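Local coordinates for protein Exo-arabinanase (Penicillium chrysogenum, PDB 3A72) that probably cleaves alpha-1,5-linked L-arabinan from the chain end as a six-bladed beta-propeller glycosyl hydrolase, holding arabinobiose in its pocket, at residues V70-V74 and N75-L79; S121-D124 and G125-W128. One frame throughout, in Å; residues are numbered along the deposited sequence.

Both contacts are partly buried turns on the same side of the centre of a beta-propeller built of four-stranded antiparallel blades, about 16 Å apart between centres. Contact 1 lies in the connection between two blades, from strand 65-70 into the short strand 79-80; contact 2 closes the hairpin between strands 114-121 and 129-137 of the following blade. Each depends on an aspartate that accepts backbone N-H groups. In contact 1 that carboxylate is buried and sits beside leucine and valine, while in contact 2 it is partly exposed and takes a threonine hydroxyl, and a serine hydroxyl and a water serve other parts of the turn. The two meet where Val-70 CG2 packs 3.5 Å from Trp-128 CE2.

Contact 1 of 2, residues V70-V74 and N75-L79; sequences VHDTV and NGYGL
Asp-72 reaches across the loop with its carboxylate, and the chain from Asn-75 to Gly-78 bends round it. Its CG stands anti to the backbone N (chi1 -171°), which sends the two oxygens into this bend. OD1 takes the N-H of Asn-75 at 2.9 Å along a nearly straight line (165°), yet that donor approaches from above the carboxylate plane, 42° out of it. OD2 receives Gly-78 N on its anti lone pair, turned away from OD1, at 2.8 Å, and a weak, bent bond from Tyr-77 N. The Ser-106 hydroxyl of strand 100-106 is a further partner of OD2. The backbone contributes as well: Asp-72 O accepts a weak bond from Gly-76 N, and Asp-72 itself centres an inverse gamma turn.

Leu-79 comes in from the far end of the loop and splits its branches. CD2 rests against the CB of Asp-72 at 3.7 Å; CD1 meets Val-70 CG1, also at 3.7 Å, with the two side chains set at a slant. Asn-75 lays its CB over the centre of the Tyr-77 ring, 3.4 Å above the plane, while Asn-75 ND2 bonds to Ser-106 OG and Asp-115 OD2.

Several N-H donors converging on one buried carboxylate would favour its charged form, and they fix the course of this crossing between neighbouring blades.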
loop_
_atom_site.group_PDB
_atom_site.type_symbol
_atom_site.label_atom_id
_atom_site.label_comp_id
_atom_site.label_asym_id
_atom_site.label_seq_id
_atom_site.Cartn_x
_atom_site.Cartn_y
_atom_site.Cartn_z
ATOM N N VAL A 70 -13.873 -0.460 -10.607
ATOM C CA VAL A 70 -13.340 0.824 -11.079
ATOM C C VAL A 70 -12.698 0.553 -12.433
ATOM O O VAL A 70 -11.694 -0.168 -12.535
ATOM C CB VAL A 70 -12.378 1.457 -10.093
ATOM C CG1 VAL A 70 -12.120 2.914 -10.526
ATOM C CG2 VAL A 70 -12.944 1.421 -8.648
ATOM N N HIS A 71 -13.310 1.126 -13.487
ATOM C CA HIS A 71 -12.836 0.956 -14.846
ATOM C C HIS A 71 -12.037 2.187 -15.293
ATOM O O HIS A 71 -12.202 3.301 -14.792
ATOM C CB HIS A 71 -14.016 0.786 -15.792
ATOM C CG HIS A 71 -14.835 -0.400 -15.543
ATOM N ND1 HIS A 71 -14.600 -1.636 -16.057
ATOM C CD2 HIS A 71 -15.950 -0.516 -14.796
ATOM C CE1 HIS A 71 -15.567 -2.482 -15.605
ATOM N NE2 HIS A 71 -16.380 -1.831 -14.866
ATOM N N ASP A 72 -11.165 1.922 -16.296
ATOM C CA ASP A 72 -10.314 2.976 -16.842
ATOM C C ASP A 72 -11.080 3.809 -17.842
ATOM O O ASP A 72 -10.951 3.681 -19.068
ATOM C CB ASP A 72 -9.079 2.376 -17.488
ATOM C CG ASP A 72 -8.056 3.457 -17.880
ATOM O OD1 ASP A 72 -8.360 4.666 -17.732
ATOM O OD2 ASP A 72 -6.959 3.046 -18.345
ATOM N N THR A 73 -11.941 4.693 -17.318
ATOM C CA THR A 73 -12.732 5.579 -18.129
ATOM C C THR A 73 -11.921 6.749 -18.689
ATOM O O THR A 73 -12.352 7.391 -19.636
ATOM C CB THR A 73 -13.931 6.140 -17.323
ATOM O OG1 THR A 73 -13.412 6.850 -16.214
ATOM C CG2 THR A 73 -14.847 5.019 -16.894
ATOM N N VAL A 74 -10.747 7.037 -18.090
ATOM C CA VAL A 74 -9.978 8.196 -18.523
ATOM C C VAL A 74 -9.106 7.844 -19.742
ATOM O O VAL A 74 -9.079 8.666 -20.715
ATOM C CB VAL A 74 -9.204 8.787 -17.366
ATOM C CG1 VAL A 74 -8.249 7.832 -16.701
ATOM C CG2 VAL A 74 -8.510 10.049 -17.885
ATOM N N ASN A 75 -8.413 6.721 -19.739
ATOM C CA ASN A 75 -7.536 6.352 -20.824
ATOM C C ASN A 75 -7.994 5.169 -21.655
ATOM O O ASN A 75 -7.578 5.005 -22.794
ATOM C CB ASN A 75 -6.150 5.993 -20.287
ATOM C CG ASN A 75 -5.434 7.152 -19.626
ATOM O OD1 ASN A 75 -5.562 8.314 -20.023
ATOM N ND2 ASN A 75 -4.633 6.825 -18.619
ATOM N N GLY A 76 -8.776 4.271 -21.083
ATOM C CA GLY A 76 -9.161 3.070 -21.734
ATOM C C GLY A 76 -8.072 2.010 -21.809
ATOM O O GLY A 76 -8.234 1.031 -22.528
ATOM N N TYR A 77 -6.984 2.192 -21.116
ATOM C CA TYR A 77 -5.834 1.287 -21.127
ATOM C C TYR A 77 -6.074 0.073 -20.255
ATOM O O TYR A 77 -5.674 -1.067 -20.591
ATOM C CB TYR A 77 -4.556 1.959 -20.659
ATOM C CG TYR A 77 -4.103 3.197 -21.404
ATOM C CD1 TYR A 77 -4.547 3.506 -22.686
ATOM C CD2 TYR A 77 -3.240 4.107 -20.808
ATOM C CE1 TYR A 77 -4.118 4.657 -23.330
ATOM C CE2 TYR A 77 -2.816 5.249 -21.417
ATOM C CZ TYR A 77 -3.255 5.530 -22.666
ATOM O OH TYR A 77 -2.818 6.712 -23.261
ATOM N N GLY A 78 -6.675 0.309 -19.086
ATOM C CA GLY A 78 -6.831 -0.700 -18.033
ATOM C C GLY A 78 -6.244 -0.183 -16.728
ATOM O O GLY A 78 -5.113 0.306 -16.695
ATOM N N LEU A 79 -7.053 -0.297 -15.666
ATOM C CA LEU A 79 -6.536 0.002 -14.298
ATOM C C LEU A 79 -5.885 -1.260 -13.812
ATOM O O LEU A 79 -6.556 -2.225 -13.414
ATOM C CB LEU A 79 -7.646 0.500 -13.392
ATOM C CG LEU A 79 -8.335 1.786 -13.822
ATOM C CD1 LEU A 79 -9.244 2.313 -12.715
ATOM C CD2 LEU A 79 -7.325 2.865 -14.292
#

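Contact 2 of 2, residues S121-D124 and G125-W128; sequences SQDD and GMTW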
loop_
_atom_site.group_PDB
_atom_site.type_symbol
_atom_site.label_atom_id
_atom_site.label_comp_id
_atom_site.label_asym_id
_atom_site.label_seq_id
_atom_site.Cartn_x
_atom_site.Cartn_y
_atom_site.Cartn_z
ATOM N N SER A 121 -15.527 8.115 -5.095
ATOM C CA SER A 121 -16.865 7.651 -4.871
ATOM C C SER A 121 -17.495 8.410 -3.710
ATOM O O SER A 121 -16.856 8.565 -2.643
ATOM C CB SER A 121 -16.855 6.149 -4.496
ATOM O OG SER A 121 -18.146 5.719 -4.084
ATOM N N GLN A 122 -18.713 8.897 -3.908
ATOM C CA GLN A 122 -19.433 9.604 -2.886
ATOM C C GLN A 122 -20.457 8.723 -2.202
ATOM O O GLN A 122 -21.155 9.240 -1.294
ATOM C CB GLN A 122 -20.119 10.827 -3.489
ATOM C CG GLN A 122 -19.231 11.726 -4.268
ATOM C CD GLN A 122 -18.066 12.285 -3.514
ATOM O OE1 GLN A 122 -17.968 12.418 -2.262
ATOM N NE2 GLN A 122 -17.108 12.700 -4.319
ATOM N N ASP A 123 -20.565 7.462 -2.544
ATOM C CA ASP A 123 -21.585 6.567 -2.040
ATOM C C ASP A 123 -20.970 5.302 -1.520
ATOM O O ASP A 123 -21.529 4.169 -1.674
ATOM C CB ASP A 123 -22.647 6.273 -3.134
ATOM C CG ASP A 123 -22.048 5.752 -4.427
ATOM O OD1 ASP A 123 -20.864 5.340 -4.457
ATOM O OD2 ASP A 123 -22.797 5.741 -5.438
ATOM N N ASP A 124 -19.820 5.446 -0.840
ATOM C CA ASP A 124 -19.219 4.329 -0.093
ATOM C C ASP A 124 -18.801 3.206 -1.019
ATOM O O ASP A 124 -18.706 2.040 -0.627
ATOM C CB ASP A 124 -20.112 3.832 1.058
ATOM C CG ASP A 124 -20.356 4.876 2.145
ATOM O OD1 ASP A 124 -19.530 5.748 2.292
ATOM O OD2 ASP A 124 -21.352 4.797 2.909
ATOM N N GLY A 125 -18.399 3.550 -2.254
ATOM C CA GLY A 125 -17.857 2.558 -3.165
ATOM C C GLY A 125 -18.837 1.926 -4.126
ATOM O O GLY A 125 -18.464 0.919 -4.766
ATOM N N MET A 126 -20.048 2.452 -4.246
ATOM C CA MET A 126 -20.972 1.910 -5.230
ATOM C C MET A 126 -20.721 2.426 -6.657
ATOM O O MET A 126 -20.848 1.658 -7.617
ATOM C CB MET A 126 -22.409 2.158 -4.807
ATOM C CG MET A 126 -22.764 1.535 -3.452
ATOM S SD MET A 126 -22.593 -0.237 -3.373
ATOM C CE MET A 126 -23.669 -0.757 -4.651
ATOM N N THR A 127 -20.414 3.709 -6.755
ATOM C CA THR A 127 -20.153 4.342 -8.032
ATOM C C THR A 127 -18.911 5.200 -7.947
ATOM O O THR A 127 -18.530 5.674 -6.870
ATOM C CB THR A 127 -21.334 5.170 -8.578
ATOM O OG1 THR A 127 -21.555 6.259 -7.676
ATOM C CG2 THR A 127 -22.571 4.315 -8.715
ATOM N N TRP A 128 -18.284 5.430 -9.097
ATOM C CA TRP A 128 -16.952 6.065 -9.177
ATOM C C TRP A 128 -16.938 7.068 -10.311
ATOM O O TRP A 128 -17.547 6.856 -11.377
ATOM C CB TRP A 128 -15.862 5.011 -9.476
ATOM C CG TRP A 128 -15.797 3.963 -8.422
ATOM C CD1 TRP A 128 -16.461 2.775 -8.378
ATOM C CD2 TRP A 128 -15.033 4.028 -7.241
ATOM N NE1 TRP A 128 -16.090 2.153 -7.219
ATOM C CE2 TRP A 128 -15.226 2.860 -6.491
ATOM C CE3 TRP A 128 -14.119 4.984 -6.719
ATOM C CZ2 TRP A 128 -14.598 2.645 -5.284
ATOM C CZ3 TRP A 128 -13.493 4.760 -5.521
ATOM C CH2 TRP A 128 -13.717 3.577 -4.801
HETATM O O HOH W 1 -20.088 8.507 -6.345
#
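Ser-121 sets its CB over one face of the Trp-128 indole, a CH-pi contact 3.7 Å from the centroid of the six-membered ring and only 12° off the ring normal. From there OG extends anti to the backbone N (chi1 172°), into the middle of the turn. It accepts the N-H of Gly-125 at 2.8 Å and, weakly, that of Asp-123. Thr-127 O also lies 2.8 Å from Ser-121 OG, as does Asp-123 OD1, so the hydroxyl sits among several polar neighbours.

Asp-123 supplies the second grip. OD1 is approached on its syn side by Thr-127 N at 2.9 Å, close to the carboxylate plane and nearly straight (161°), with a weaker bond from Met-126 N. OD2 receives the Thr-127 hydroxyl at 2.6 Å, again syn but further out of plane. The Thr-127 side chain crosses that of Asp-123 at roughly a right angle, and a water bridges its OG1 to Gln-122 N.

The indole is held in turn by the preceding blade: Trp-128 NE1 bonds to Ser-68 OG, whose hydroxyl gives its proton to Gly-125 O.

The sequence Ser-X-Asp-X-Gly-X-Thr-Trp in this hairpin is the Asp box of sialidase-like propellers. Its chemistry is structural: Ser-121 and Asp-123 between them take the N-H groups of Gly-125, Met-126 and Thr-127, while the indole packs between blades, on Leu-100 and Leu-102 of its own and Ile-54 and Val-70 of the one before.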